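PDB 6C72: particle-associated glycoside hydrolase from Acinetobacter phage Fri1, which probably degrades the capsular polysaccharide of Acinetobacter baumannii as a trimeric phage tailspike, clearing the way for infection of the host cell. Local coordinates for residues Val417-Phe421 with Asp460-Ile464; Thr402-Lys406 with Arg427-Thr431. All coordinates share one frame; numbering follows the deposited sequence.

Contact 1: residues Val417-Phe421 with Asp460-Ile464; sequences VTGDF and DRRTI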
loop_
_atom_site.group_PDB
_atom_site.type_symbol
_atom_site.label_atom_id
_atom_site.label_comp_id
_atom_site.label_asym_id
_atom_site.label_seq_id
_atom_site.Cartn_x
_atom_site.Cartn_y
_atom_site.Cartn_z
ATOM N N VAL A 417 2.180 19.842 -15.677
ATOM C CA VAL A 417 2.242 19.419 -14.285
ATOM C C VAL A 417 2.690 20.610 -13.448
ATOM O O VAL A 417 2.977 21.689 -13.968
ATOM C CB VAL A 417 3.176 18.202 -14.065
ATOM C CG1 VAL A 417 2.831 17.057 -15.019
ATOM C CG2 VAL A 417 4.660 18.581 -14.165
ATOM N N THR A 418 2.753 20.409 -12.141
ATOM C CA THR A 418 3.340 21.402 -11.251
ATOM C C THR A 418 4.531 20.771 -10.545
ATOM O O THR A 418 4.853 19.592 -10.746
ATOM C CB THR A 418 2.317 21.934 -10.245
ATOM O OG1 THR A 418 2.222 21.038 -9.137
ATOM C CG2 THR A 418 0.954 22.077 -10.886
ATOM N N GLY A 419 5.196 21.572 -9.718
ATOM C CA GLY A 419 6.337 21.097 -8.961
ATOM C C GLY A 419 6.006 20.045 -7.932
ATOM O O GLY A 419 6.925 19.387 -7.428
ATOM N N ASP A 420 4.726 19.867 -7.610
ATOM C CA ASP A 420 4.316 18.820 -6.692
ATOM C C ASP A 420 4.096 17.487 -7.402
ATOM O O ASP A 420 3.592 16.549 -6.788
ATOM C CB ASP A 420 3.071 19.263 -5.922
ATOM C CG ASP A 420 3.344 20.475 -5.052
ATOM O OD1 ASP A 420 4.390 20.486 -4.356
ATOM O OD2 ASP A 420 2.544 21.441 -5.081
ATOM N N PHE A 421 4.463 17.397 -8.678
ATOM C CA PHE A 421 4.533 16.139 -9.423
ATOM C C PHE A 421 5.991 15.671 -9.414
ATOM O O PHE A 421 6.854 16.293 -10.044
ATOM C CB PHE A 421 4.010 16.344 -10.848
ATOM C CG PHE A 421 3.845 15.072 -11.644
ATOM C CD1 PHE A 421 2.808 14.190 -11.374
ATOM C CD2 PHE A 421 4.705 14.774 -12.685
ATOM C CE1 PHE A 421 2.646 13.019 -12.117
ATOM C CE2 PHE A 421 4.543 13.605 -13.430
ATOM C CZ PHE A 421 3.507 12.726 -13.142
ATOM N N ASP A 460 14.468 20.446 -7.351
ATOM C CA ASP A 460 13.324 20.473 -6.446
ATOM C C ASP A 460 12.444 21.678 -6.768
ATOM O O ASP A 460 12.923 22.819 -6.791
ATOM C CB ASP A 460 13.781 20.515 -4.992
ATOM C CG ASP A 460 12.633 20.298 -4.003
ATOM O OD1 ASP A 460 11.532 19.850 -4.433
ATOM O OD2 ASP A 460 12.844 20.596 -2.796
ATOM N N ARG A 461 11.161 21.415 -7.038
ATOM C CA ARG A 461 10.169 22.454 -7.301
ATOM C C ARG A 461 8.923 22.256 -6.437
ATOM O O ARG A 461 7.848 22.795 -6.749
ATOM C CB ARG A 461 9.813 22.482 -8.794
ATOM C CG ARG A 461 11.041 22.612 -9.722
ATOM C CD ARG A 461 10.669 22.859 -11.174
ATOM N NE ARG A 461 11.827 23.173 -12.010
ATOM C CZ ARG A 461 12.268 22.402 -13.008
ATOM N NH1 ARG A 461 11.644 21.267 -13.298
ATOM N NH2 ARG A 461 13.329 22.761 -13.724
ATOM N N ARG A 462 9.036 21.478 -5.368
ATOM C CA ARG A 462 7.880 21.192 -4.538
ATOM C C ARG A 462 7.506 22.404 -3.690
ATOM O O ARG A 462 8.359 23.191 -3.267
ATOM C CB ARG A 462 8.155 19.985 -3.642
ATOM C CG ARG A 462 8.286 18.655 -4.391
ATOM C CD ARG A 462 8.857 17.585 -3.461
ATOM N NE ARG A 462 10.190 17.987 -3.025
ATOM C CZ ARG A 462 10.749 17.612 -1.879
ATOM N NH1 ARG A 462 10.082 16.821 -1.040
ATOM N NH2 ARG A 462 11.970 18.047 -1.571
ATOM N N THR A 463 6.209 22.521 -3.412
ATOM C CA THR A 463 5.710 23.651 -2.636
ATOM C C THR A 463 6.200 23.599 -1.192
ATOM O O THR A 463 6.493 24.640 -0.597
ATOM C CB THR A 463 4.179 23.682 -2.696
ATOM O OG1 THR A 463 3.753 23.821 -4.058
ATOM C CG2 THR A 463 3.631 24.844 -1.896
ATOM N N ILE A 464 6.294 22.402 -0.612
ATOM C CA ILE A 464 6.662 22.277 0.794
ATOM C C ILE A 464 8.037 22.890 1.051
ATOM O O ILE A 464 8.312 23.382 2.149
ATOM C CB ILE A 464 6.605 20.796 1.226
ATOM C CG1 ILE A 464 6.856 20.653 2.718
ATOM C CG2 ILE A 464 7.620 19.946 0.475
ATOM C CD1 ILE A 464 5.761 21.217 3.534
HETATM O O HOH W 1 4.530 19.924 -1.533
#
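The carboxylate of Asp420 takes Thr463 with both oxygens: OD1 accepts from the backbone N of Thr463 at 2.9 Å in an almost straight bond (179°), and OD2 accepts from Thr463 OG1, also at 2.9 Å. Both oxygens are met on their syn sides, somewhat out of the carboxylate plane; the two bonds from one residue restrain rotation of the acid group. Thr463 can offer both donors together because its OG1 stands beside its own backbone N (chi1 -60°), with CG2 anti to that N. A water gives Asp420 OD1 a second donor and accepts from Ile464 N, carrying the link one residue further. Beside this grip the backbones come close, as Gly419 CA makes a CH...O contact of 3.2 Å with Arg461 O, and the CG of Arg462 rests 3.4 Å from Gly419 O. The approach of 460-464 is shaped from within: Arg462 holds Asp460 side-on, its NE 2.7 Å from Asp460 OD1 and its NH2 on OD2, while the backbone N of Arg462 reaches OD1 from the opposite face in an Asx turn. Thr418 to Phe421 form a type I turn, which an ST turn from Asp420 N to Thr418 OG1 reinforces. This turn is a corner of the beta-helix, at the end of strand 416-418, which pairs in parallel with strand 392-394. The 460-464 segment follows strand 448-450 and crosses the corner beside strand 443-444, where Ser443 OG bonds to both Gly419 O and Arg461 N; Val446 of the second subunit packs on Asp420 and Thr463, and Tyr468 OH of the third subunit bonds to Asp460 OD2.

Contact 2: residues Thr402-Lys406 with Arg427-Thr431; sequences TLWGK and RFQDT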
loop_
_atom_site.group_PDB
_atom_site.type_symbol
_atom_site.label_atom_id
_atom_site.label_comp_id
_atom_site.label_asym_id
_atom_site.label_seq_id
_atom_site.Cartn_x
_atom_site.Cartn_y
_atom_site.Cartn_z
ATOM N N THR A 402 9.560 2.596 -16.111
ATOM C CA THR A 402 10.438 2.532 -17.268
ATOM C C THR A 402 9.665 3.016 -18.487
ATOM O O THR A 402 8.538 2.578 -18.732
ATOM C CB THR A 402 10.973 1.104 -17.470
ATOM O OG1 THR A 402 11.809 0.749 -16.362
ATOM C CG2 THR A 402 11.783 0.963 -18.781
ATOM N N LEU A 403 10.236 3.949 -19.213
ATOM C CA LEU A 403 9.722 4.331 -20.520
ATOM C C LEU A 403 10.613 3.644 -21.555
ATOM O O LEU A 403 11.763 4.034 -21.761
ATOM C CB LEU A 403 9.680 5.847 -20.679
ATOM C CG LEU A 403 8.417 6.508 -20.095
ATOM C CD1 LEU A 403 8.391 6.491 -18.557
ATOM C CD2 LEU A 403 8.234 7.932 -20.607
ATOM N N TRP A 404 10.090 2.581 -22.176
ATOM C CA TRP A 404 10.904 1.805 -23.104
ATOM C C TRP A 404 11.157 2.556 -24.403
ATOM O O TRP A 404 12.164 2.297 -25.071
ATOM C CB TRP A 404 10.246 0.454 -23.398
ATOM C CG TRP A 404 10.231 -0.515 -22.237
ATOM C CD1 TRP A 404 9.128 -1.031 -21.600
ATOM C CD2 TRP A 404 11.374 -1.094 -21.588
ATOM N NE1 TRP A 404 9.516 -1.889 -20.598
ATOM C CE2 TRP A 404 10.887 -1.947 -20.568
ATOM C CE3 TRP A 404 12.755 -0.968 -21.763
ATOM C CZ2 TRP A 404 11.737 -2.663 -19.731
ATOM C CZ3 TRP A 404 13.589 -1.678 -20.938
ATOM C CH2 TRP A 404 13.082 -2.516 -19.930
ATOM N N GLY A 405 10.260 3.469 -24.784
ATOM C CA GLY A 405 10.423 4.202 -26.030
ATOM C C GLY A 405 10.395 3.333 -27.266
ATOM O O GLY A 405 11.089 3.629 -28.240
ATOM N N LYS A 406 9.603 2.262 -27.257
ATOM C CA LYS A 406 9.515 1.401 -28.427
ATOM C C LYS A 406 8.817 2.114 -29.577
ATOM O O LYS A 406 9.205 1.954 -30.740
ATOM C CB LYS A 406 8.786 0.105 -28.066
ATOM C CG LYS A 406 9.494 -0.699 -26.969
ATOM C CD LYS A 406 8.714 -1.939 -26.533
ATOM C CE LYS A 406 9.346 -2.576 -25.289
ATOM N NZ LYS A 406 8.456 -3.589 -24.622
ATOM N N ARG A 427 13.497 4.737 -15.184
ATOM C CA ARG A 427 14.430 4.390 -16.249
ATOM C C ARG A 427 13.906 4.953 -17.561
ATOM O O ARG A 427 12.867 4.517 -18.063
ATOM C CB ARG A 427 14.630 2.884 -16.349
ATOM C CG ARG A 427 15.345 2.324 -15.167
ATOM C CD ARG A 427 16.291 1.250 -15.623
ATOM N NE ARG A 427 15.575 0.247 -16.390
ATOM C CZ ARG A 427 16.020 -0.986 -16.565
ATOM N NH1 ARG A 427 17.179 -1.347 -16.028
ATOM N NH2 ARG A 427 15.303 -1.855 -17.266
ATOM N N PHE A 428 14.645 5.893 -18.125
ATOM C CA PHE A 428 14.253 6.583 -19.347
ATOM C C PHE A 428 15.100 6.046 -20.500
ATOM O O PHE A 428 16.261 6.435 -20.665
ATOM C CB PHE A 428 14.406 8.095 -19.187
ATOM C CG PHE A 428 13.429 8.716 -18.210
ATOM C CD1 PHE A 428 12.063 8.666 -18.445
ATOM C CD2 PHE A 428 13.880 9.377 -17.077
ATOM C CE1 PHE A 428 11.163 9.252 -17.548
ATOM C CE2 PHE A 428 12.993 9.964 -16.185
ATOM C CZ PHE A 428 11.638 9.905 -16.417
ATOM N N GLN A 429 14.527 5.141 -21.290
ATOM C CA GLN A 429 15.218 4.615 -22.461
ATOM C C GLN A 429 14.856 5.479 -23.655
ATOM O O GLN A 429 13.715 5.434 -24.133
ATOM C CB GLN A 429 14.876 3.154 -22.738
ATOM C CG GLN A 429 15.726 2.587 -23.867
ATOM C CD GLN A 429 15.574 1.093 -24.046
ATOM O OE1 GLN A 429 16.498 0.325 -23.772
ATOM N NE2 GLN A 429 14.406 0.671 -24.519
ATOM N N ASP A 430 15.827 6.268 -24.124
ATOM C CA ASP A 430 15.706 7.170 -25.264
ATOM C C ASP A 430 14.664 8.261 -25.043
ATOM O O ASP A 430 14.291 8.946 -26.000
ATOM C CB ASP A 430 15.371 6.428 -26.574
ATOM C CG ASP A 430 16.472 5.479 -27.039
ATOM O OD1 ASP A 430 17.665 5.752 -26.808
ATOM O OD2 ASP A 430 16.138 4.470 -27.700
ATOM N N THR A 431 14.184 8.444 -23.814
ATOM C CA THR A 431 13.134 9.423 -23.545
ATOM C C THR A 431 13.640 10.838 -23.780
ATOM O O THR A 431 14.632 11.256 -23.174
ATOM C CB THR A 431 12.636 9.294 -22.108
ATOM O OG1 THR A 431 12.403 7.916 -21.802
ATOM C CG2 THR A 431 11.343 10.088 -21.925
#
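Parallel strands from neighbouring turns of the beta-helix, 402-403 and 422-429, pair here. Leu403, opposite Phe428 in the register, bonds to the residues on either side of that phenylalanine: its N donates to Arg427 O at 2.9 Å, and its O accepts from Gln429 N at 3.0 Å. On one face Leu403 CD1 packs 4.0 Å from Phe428 CE1. Thr431, in the loop beyond, crosses the leucine at about a right angle, its OG1 3.6 Å from Leu403 CB. On the other face, Thr402 and Arg427 lie side by side, OG1 of the threonine 3.5 Å from CB of the arginine; that hydroxyl bonds to Pro342 O of the third subunit. From the end of its strand, Gln429 extends its side chain, CG anti to the backbone N (chi1 -174°), bringing NE2 to O of the loop residue Trp404 at 2.8 Å. The bond is nearly straight (170°) and lies in the carbonyl plane, on a lone pair. The same NE2 meets the indole at its edge, while CG2 of Thr402 sits over the ring centre. Arg427 NH2 comes within 3.5 Å of Trp404 CH2, with guanidinium and indole planes 72° apart. With Trp404 NE1 bonded to Glu378, the indole is fixed at its nitrogen, and the glutamine amide satisfies the carbonyl of Trp404 where the backbone pairing ends, tying the start of the loop to the neighbouring strand.

In the fold
Contact 2 is mostly buried and belongs to the regular wall of the beta-helix, whereas contact 1 lies nearer the surface, where the chain leaving that wall crosses a corner. Their centres are about 23 Å apart and their nearest atoms about 9 Å, so they do not touch. Their segments nonetheless alternate along the chain: strand 416-418 leads through the corner of contact 1 into strand 422-429, whose end forms contact 2. Contact 2 combines backbone pairing, Leu403-Phe428 packing and a side-chain amide bond, while a carboxylate held by a backbone N-H, a hydroxyl and a water joins the segments of contact 1. Both meet the third subunit, and contact 1 also meets the second.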